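Local coordinates for GTPase-activating protein skywalker (Drosophila melanogaster, PDB 5HJQ) that acts as a GTPase-activating protein for Rab35 in endosomal recycling of synaptic vesicle proteins and binds phosphoinositides through its TBC domain, at residues S194-L197 and Y198-S202; T232-Q235 and H236-W240; M272-C275 and W276-A280. All blocks are in the same frame, centred on the assembly; numbering follows the deposited sequence.

Contact 1: S194-L197 and Y198-S202; sequences SPVL and YPITS
Two donors of Thr-201 grip the carbonyl oxygen of Leu-197. The hydroxyl OG1 lies 2.8 Å from Leu-197 O and gives it its proton, while Thr-201 N reaches Leu-197 O at 3.1 Å in the regular helical manner. They arrive from opposite faces of the carbonyl plane, the hydroxyl well above it, 37° out. The hydroxyl bond depends on the rotation of Thr-201: with OG1 opposite the carbonyl carbon and close to the backbone N (chi1 -60°), the hydroxyl bends back over the preceding turn and its polar atom is satisfied inside the buried contact. One residue earlier the helical bond is weak, Ile-200 N lying 3.3 Å from Val-196 O. Beside this bond the two aliphatic side chains cross obliquely, Val-196 CG1 meeting the end of Ile-200, CD1, at 3.7 Å. Pro-199 has no N-H to offer, and its CD instead packs against two carbonyl oxygens, 3.3 Å from Pro-195 O and 3.2 Å from Val-196 O. A proline is readily accommodated here because the contact is the first turn of helix 197-204, where no earlier helical carbonyl needs its amide. In the all-helical TBC domain this turn leads the chain out of the loop that follows helix 171-187. Leu-197 packs on Val-181 and Leu-184 of that helix, and Tyr-198 touches Ala-177 with its OH hydrogen-bonded to Asp-178. Thr-201 touches Leu-217 of helix 210-221, and Pro-199 rests against Trp-276 of helix 274-279.

Contact 2: T232-Q235 and H236-W240; sequences TKLQ and HEVTW
Thr-232 O receives the amide of His-236 at 2.9 Å and opens a run of four-residue helical bonds that passes through Glu-237 N to Lys-233 O and Val-238 N to Leu-234 O, and reaches Thr-239 N to Gln-235 O. Thr-232 is the N-cap of helix 233-250, and this capped turn starts the helix on the surface of the TBC domain; Thr-232 OG1 accepts from Gln-235 N at 3.1 Å, almost straight at 170°. At the next turn, Thr-239 OG1 comes within 2.6 Å of Gln-235 O, placed there by a chi1 of -57° that sets the hydroxyl against its own backbone N. Asn-230 OD1 is a second possible acceptor for this hydroxyl, so which of the two takes its proton remains open. On the outer side, Leu-234 CD1 approaches Val-238 CG2 loosely at 4.3 Å, and CG2 also sits 3.4 Å from Leu-234 O. His-236 lays its CB against Lys-233 O, while its ring is directed away to meet Tyr-193 edge to face; the same tyrosine takes a cation-pi contact from Lys-233. Glu-237 is engaged one turn further on, in a salt bridge with Lys-241. The cap gives the Gln-235 amide, which has no carbonyl of a preceding helical turn to bond to, a side-chain acceptor, and a hydroxyl acceptor at this N-terminus is consistent with stabilisation of the positive end of the helix dipole.

Contact 3: M272-C275 and W276-A280; sequences MDWC and WWILA
The backbone of Trp-274 sits on the indole of Trp-277: its CA stands 3.7 Å from the centroid of the six-membered ring, only 6° off the ring normal, in a CH-pi contact over the face. Trp-277 CG is turned opposite its own carbonyl carbon, which brings the ring back beneath the preceding turn. The carbonyl O of Asp-273 also lies over this face, offset toward the rim, and Trp-274 CB lies over the same face, nearest CZ3. A second aromatic contact follows one residue along. Cys-275 SG stands over the five-membered ring of Trp-276, 3.9 Å from its centroid, a sulfur-aromatic contact between neighbours, reached because SG takes the crowded position between backbone N and carbonyl carbon (chi1 49°). The edge of that indole receives Asp-273 OD1 at 3.8 Å from CD1, close to the ring plane, the carboxylate being steeply inclined to it. A water accepts from Trp-276 NE1 at 3.2 Å; its approach to Asp-273 OD1 is too short to be relied on, so a bridge is doubtful. Along the backbone, Cys-275 O takes the Leu-279 amide at 2.9 Å, nearly straight at 177°. Trp-277 also touches Ile-309 and Leu-310 of helix 300-317 and Leu-336, Ile-337 and Cys-340 of helix 332-341, so an alanine here would probably leave Trp-274 CA without its aromatic floor and open a gap against those helices. Trp-276, for its part, stacks on His-163. This short, tryptophan-rich, largely buried helix belongs to the all-helical TBC domain and lies near its phosphoinositide site, the side chains of Ile-278 and Trp-274 being about 8 Å and 9 Å from those of Arg-304 and Lys-300.

How the contacts relate
The three contacts are local turns met in series along the chain; none encloses or crosses another, and none closes a long loop. Contact 1 starts helix 197-204, contact 2 starts helix 233-250, and contact 3 makes up the short helix 274-279, which draws the other two together. Contact 1 meets it through Val-196 CG1, 3.7 Å from Leu-279 CD1, and through Pro-195 O, 3.1 Å from Trp-276 CH2. Contact 2 meets it where Trp-240 CB lies 3.4 Å from Trp-274 CD1, and where Met-272 CG packs on the indole of Trp-240. Contacts 1 and 2 touch more lightly, Pro-195 CG standing 4.3 Å from His-236 ND1.

Contact 1: S194-L197 and Y198-S202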
# COMPACT_ATOMS: atom_id res chain seq x y z
N SER A 194 -10.97 7.41 -1.35
CA SER A 194 -9.96 6.46 -0.91
C SER A 194 -9.51 5.53 -2.03
O SER A 194 -9.87 4.36 -2.05
CB SER A 194 -10.48 5.64 0.27
OG SER A 194 -9.45 4.84 0.82
N PRO A 195 -8.71 6.06 -2.97
CA PRO A 195 -8.23 5.30 -4.13
C PRO A 195 -7.34 4.12 -3.73
O PRO A 195 -7.05 3.27 -4.56
CB PRO A 195 -7.42 6.34 -4.91
CG PRO A 195 -7.05 7.37 -3.92
CD PRO A 195 -8.20 7.44 -2.97
N VAL A 196 -6.92 4.09 -2.47
CA VAL A 196 -6.03 3.06 -1.95
C VAL A 196 -6.80 1.82 -1.47
O VAL A 196 -6.26 0.71 -1.46
CB VAL A 196 -5.19 3.61 -0.78
CG1 VAL A 196 -4.08 2.64 -0.42
CG2 VAL A 196 -4.61 4.98 -1.13
N LEU A 197 -8.05 2.03 -1.08
CA LEU A 197 -8.81 1.01 -0.37
C LEU A 197 -9.02 -0.26 -1.19
O LEU A 197 -8.85 -1.37 -0.68
CB LEU A 197 -10.16 1.59 0.07
CG LEU A 197 -10.89 0.87 1.20
CD1 LEU A 197 -11.61 1.89 2.09
CD2 LEU A 197 -11.87 -0.16 0.66
N TYR A 198 -9.38 -0.11 -2.46
CA TYR A 198 -9.63 -1.25 -3.33
C TYR A 198 -8.37 -2.09 -3.62
O TYR A 198 -8.41 -3.31 -3.48
CB TYR A 198 -10.27 -0.80 -4.65
CG TYR A 198 -10.90 -1.91 -5.46
CD1 TYR A 198 -10.11 -2.78 -6.21
CD2 TYR A 198 -12.27 -2.09 -5.49
CE1 TYR A 198 -10.68 -3.80 -6.95
CE2 TYR A 198 -12.85 -3.11 -6.23
CZ TYR A 198 -12.04 -3.96 -6.96
OH TYR A 198 -12.61 -4.96 -7.69
N PRO A 199 -7.24 -1.45 -4.03
CA PRO A 199 -6.04 -2.26 -4.27
C PRO A 199 -5.60 -3.09 -3.07
O PRO A 199 -5.12 -4.21 -3.24
CB PRO A 199 -4.98 -1.21 -4.61
CG PRO A 199 -5.75 -0.10 -5.22
CD PRO A 199 -7.03 -0.04 -4.43
N ILE A 200 -5.77 -2.55 -1.87
CA ILE A 200 -5.41 -3.26 -0.65
C ILE A 200 -6.35 -4.45 -0.42
O ILE A 200 -5.91 -5.55 -0.06
CB ILE A 200 -5.44 -2.33 0.58
CG1 ILE A 200 -4.32 -1.29 0.49
CG2 ILE A 200 -5.30 -3.13 1.87
CD1 ILE A 200 -4.25 -0.37 1.70
N THR A 201 -7.64 -4.22 -0.63
CA THR A 201 -8.65 -5.26 -0.51
C THR A 201 -8.30 -6.46 -1.39
O THR A 201 -8.42 -7.60 -0.97
CB THR A 201 -10.05 -4.74 -0.91
OG1 THR A 201 -10.41 -3.66 -0.04
CG2 THR A 201 -11.09 -5.84 -0.80
N SER A 202 -7.85 -6.17 -2.61
CA SER A 202 -7.42 -7.21 -3.53
C SER A 202 -6.23 -7.99 -3.00
O SER A 202 -6.15 -9.20 -3.16
CB SER A 202 -7.08 -6.60 -4.89
OG SER A 202 -8.25 -6.14 -5.56

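Contact 2: T232-Q235 and H236-W240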
# COMPACT_ATOMS: atom_id res chain seq x y z
N THR A 232 -10.52 10.77 3.03
CA THR A 232 -11.06 11.98 2.40
C THR A 232 -10.05 12.54 1.41
O THR A 232 -8.86 12.21 1.45
CB THR A 232 -11.42 13.07 3.43
OG1 THR A 232 -10.22 13.64 3.98
CG2 THR A 232 -12.27 12.50 4.55
N LYS A 233 -10.52 13.40 0.51
CA LYS A 233 -9.66 13.99 -0.50
C LYS A 233 -8.68 14.96 0.15
O LYS A 233 -7.56 15.15 -0.33
CB LYS A 233 -10.50 14.69 -1.57
CG LYS A 233 -9.71 15.25 -2.74
CD LYS A 233 -10.48 15.08 -4.05
CE LYS A 233 -11.99 15.11 -3.83
NZ LYS A 233 -12.74 14.52 -4.97
N LEU A 234 -9.10 15.56 1.27
CA LEU A 234 -8.23 16.45 2.03
C LEU A 234 -7.06 15.67 2.61
O LEU A 234 -5.91 16.08 2.47
CB LEU A 234 -9.01 17.14 3.15
CG LEU A 234 -8.21 18.12 4.01
CD1 LEU A 234 -7.53 19.16 3.13
CD2 LEU A 234 -9.11 18.79 5.03
N GLN A 235 -7.36 14.55 3.26
CA GLN A 235 -6.32 13.68 3.80
C GLN A 235 -5.40 13.19 2.68
O GLN A 235 -4.18 13.13 2.86
CB GLN A 235 -6.93 12.47 4.51
CG GLN A 235 -7.72 12.81 5.76
CD GLN A 235 -8.53 11.63 6.26
OE1 GLN A 235 -8.12 10.48 6.14
NE2 GLN A 235 -9.71 11.92 6.81
N HIS A 236 -5.99 12.86 1.54
CA HIS A 236 -5.22 12.38 0.40
C HIS A 236 -4.17 13.40 -0.03
O HIS A 236 -3.05 13.03 -0.39
CB HIS A 236 -6.15 12.08 -0.78
CG HIS A 236 -5.43 11.75 -2.04
ND1 HIS A 236 -4.75 10.56 -2.22
CD2 HIS A 236 -5.27 12.45 -3.19
CE1 HIS A 236 -4.21 10.54 -3.43
NE2 HIS A 236 -4.51 11.68 -4.04
N GLU A 237 -4.53 14.67 0.01
CA GLU A 237 -3.66 15.70 -0.53
C GLU A 237 -2.65 16.21 0.50
O GLU A 237 -1.55 16.61 0.14
CB GLU A 237 -4.47 16.86 -1.11
CG GLU A 237 -4.50 18.13 -0.29
CD GLU A 237 -5.04 19.30 -1.09
OE1 GLU A 237 -5.65 19.06 -2.15
OE2 GLU A 237 -4.84 20.46 -0.67
N VAL A 238 -3.02 16.16 1.78
CA VAL A 238 -2.06 16.44 2.84
C VAL A 238 -0.97 15.39 2.81
O VAL A 238 0.21 15.69 3.02
CB VAL A 238 -2.74 16.47 4.22
CG1 VAL A 238 -1.70 16.44 5.34
CG2 VAL A 238 -3.63 17.70 4.35
N THR A 239 -1.37 14.15 2.54
CA THR A 239 -0.44 13.03 2.51
C THR A 239 0.61 13.16 1.42
O THR A 239 1.81 13.07 1.70
CB THR A 239 -1.18 11.69 2.33
OG1 THR A 239 -2.15 11.52 3.37
CG2 THR A 239 -0.19 10.53 2.37
N TRP A 240 0.19 13.38 0.17
CA TRP A 240 1.17 13.47 -0.91
C TRP A 240 1.98 14.76 -0.82
O TRP A 240 3.09 14.83 -1.36
CB TRP A 240 0.52 13.33 -2.30
CG TRP A 240 -0.41 14.42 -2.77
CD1 TRP A 240 -1.77 14.35 -2.85
CD2 TRP A 240 -0.05 15.72 -3.29
NE1 TRP A 240 -2.28 15.52 -3.37
CE2 TRP A 240 -1.24 16.38 -3.64
CE3 TRP A 240 1.17 16.38 -3.48
CZ2 TRP A 240 -1.26 17.67 -4.16
CZ3 TRP A 240 1.15 17.67 -4.00
CH2 TRP A 240 -0.06 18.30 -4.33

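Contact 3: M272-C275 and W276-A280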
# COMPACT_ATOMS: atom_id res chain seq x y z
N MET A 272 1.57 13.65 -6.66
CA MET A 272 0.15 13.33 -6.53
C MET A 272 -0.10 11.84 -6.77
O MET A 272 -1.10 11.29 -6.31
CB MET A 272 -0.69 14.15 -7.51
CG MET A 272 -0.84 15.62 -7.15
SD MET A 272 -1.68 16.56 -8.44
CE MET A 272 -1.29 15.58 -9.89
N ASP A 273 0.81 11.20 -7.50
CA ASP A 273 0.67 9.79 -7.85
C ASP A 273 1.71 8.91 -7.15
O ASP A 273 2.09 7.87 -7.67
CB ASP A 273 0.81 9.61 -9.37
CG ASP A 273 -0.33 10.24 -10.14
OD1 ASP A 273 -1.44 10.36 -9.57
OD2 ASP A 273 -0.12 10.62 -11.31
N TRP A 274 2.15 9.33 -5.96
CA TRP A 274 3.24 8.64 -5.28
C TRP A 274 2.88 7.20 -4.89
O TRP A 274 3.72 6.31 -5.00
CB TRP A 274 3.67 9.42 -4.03
CG TRP A 274 2.69 9.35 -2.89
CD1 TRP A 274 1.60 10.15 -2.69
CD2 TRP A 274 2.71 8.43 -1.79
NE1 TRP A 274 0.95 9.79 -1.54
CE2 TRP A 274 1.61 8.74 -0.97
CE3 TRP A 274 3.55 7.38 -1.43
CZ2 TRP A 274 1.32 8.02 0.19
CZ3 TRP A 274 3.27 6.67 -0.27
CH2 TRP A 274 2.17 7.00 0.53
N CYS A 275 1.65 6.98 -4.45
CA CYS A 275 1.24 5.65 -4.00
C CYS A 275 1.16 4.67 -5.16
O CYS A 275 1.29 3.46 -4.97
CB CYS A 275 -0.11 5.71 -3.28
SG CYS A 275 -1.42 6.61 -4.14
N TRP A 276 0.97 5.18 -6.37
CA TRP A 276 0.78 4.31 -7.53
C TRP A 276 2.10 3.74 -8.04
O TRP A 276 2.10 2.76 -8.79
CB TRP A 276 0.05 5.05 -8.65
CG TRP A 276 -1.30 5.54 -8.24
CD1 TRP A 276 -1.79 6.81 -8.39
CD2 TRP A 276 -2.33 4.79 -7.58
NE1 TRP A 276 -3.06 6.89 -7.87
CE2 TRP A 276 -3.41 5.66 -7.37
CE3 TRP A 276 -2.44 3.46 -7.15
CZ2 TRP A 276 -4.59 5.25 -6.75
CZ3 TRP A 276 -3.60 3.06 -6.54
CH2 TRP A 276 -4.66 3.95 -6.34
N TRP A 277 3.21 4.34 -7.65
CA TRP A 277 4.52 3.75 -7.92
C TRP A 277 4.58 2.40 -7.22
O TRP A 277 5.06 1.41 -7.77
CB TRP A 277 5.66 4.64 -7.44
CG TRP A 277 5.61 6.05 -7.94
CD1 TRP A 277 5.05 6.49 -9.11
CD2 TRP A 277 6.14 7.20 -7.29
NE1 TRP A 277 5.21 7.85 -9.22
CE2 TRP A 277 5.87 8.31 -8.11
CE3 TRP A 277 6.82 7.40 -6.09
CZ2 TRP A 277 6.26 9.60 -7.77
CZ3 TRP A 277 7.21 8.69 -5.75
CH2 TRP A 277 6.92 9.77 -6.59
N ILE A 278 4.10 2.39 -5.98
CA ILE A 278 4.11 1.20 -5.15
C ILE A 278 3.00 0.23 -5.55
O ILE A 278 3.27 -0.90 -5.95
CB ILE A 278 3.96 1.56 -3.66
CG1 ILE A 278 5.14 2.41 -3.20
CG2 ILE A 278 3.83 0.30 -2.81
CD1 ILE A 278 4.98 3.00 -1.82
N LEU A 279 1.75 0.69 -5.47
CA LEU A 279 0.59 -0.17 -5.67
C LEU A 279 0.36 -0.59 -7.12
O LEU A 279 -0.26 -1.62 -7.38
CB LEU A 279 -0.67 0.51 -5.15
CG LEU A 279 -0.76 0.72 -3.63
CD1 LEU A 279 -2.04 1.44 -3.25
CD2 LEU A 279 -0.64 -0.61 -2.89
N ALA A 280 0.84 0.20 -8.07
CA ALA A 280 0.58 -0.08 -9.49
C ALA A 280 1.86 -0.19 -10.31
O ALA A 280 1.81 -0.24 -11.54
CB ALA A 280 -0.32 1.00 -10.07
O HOH W 1 -3.56 10.03 -8.40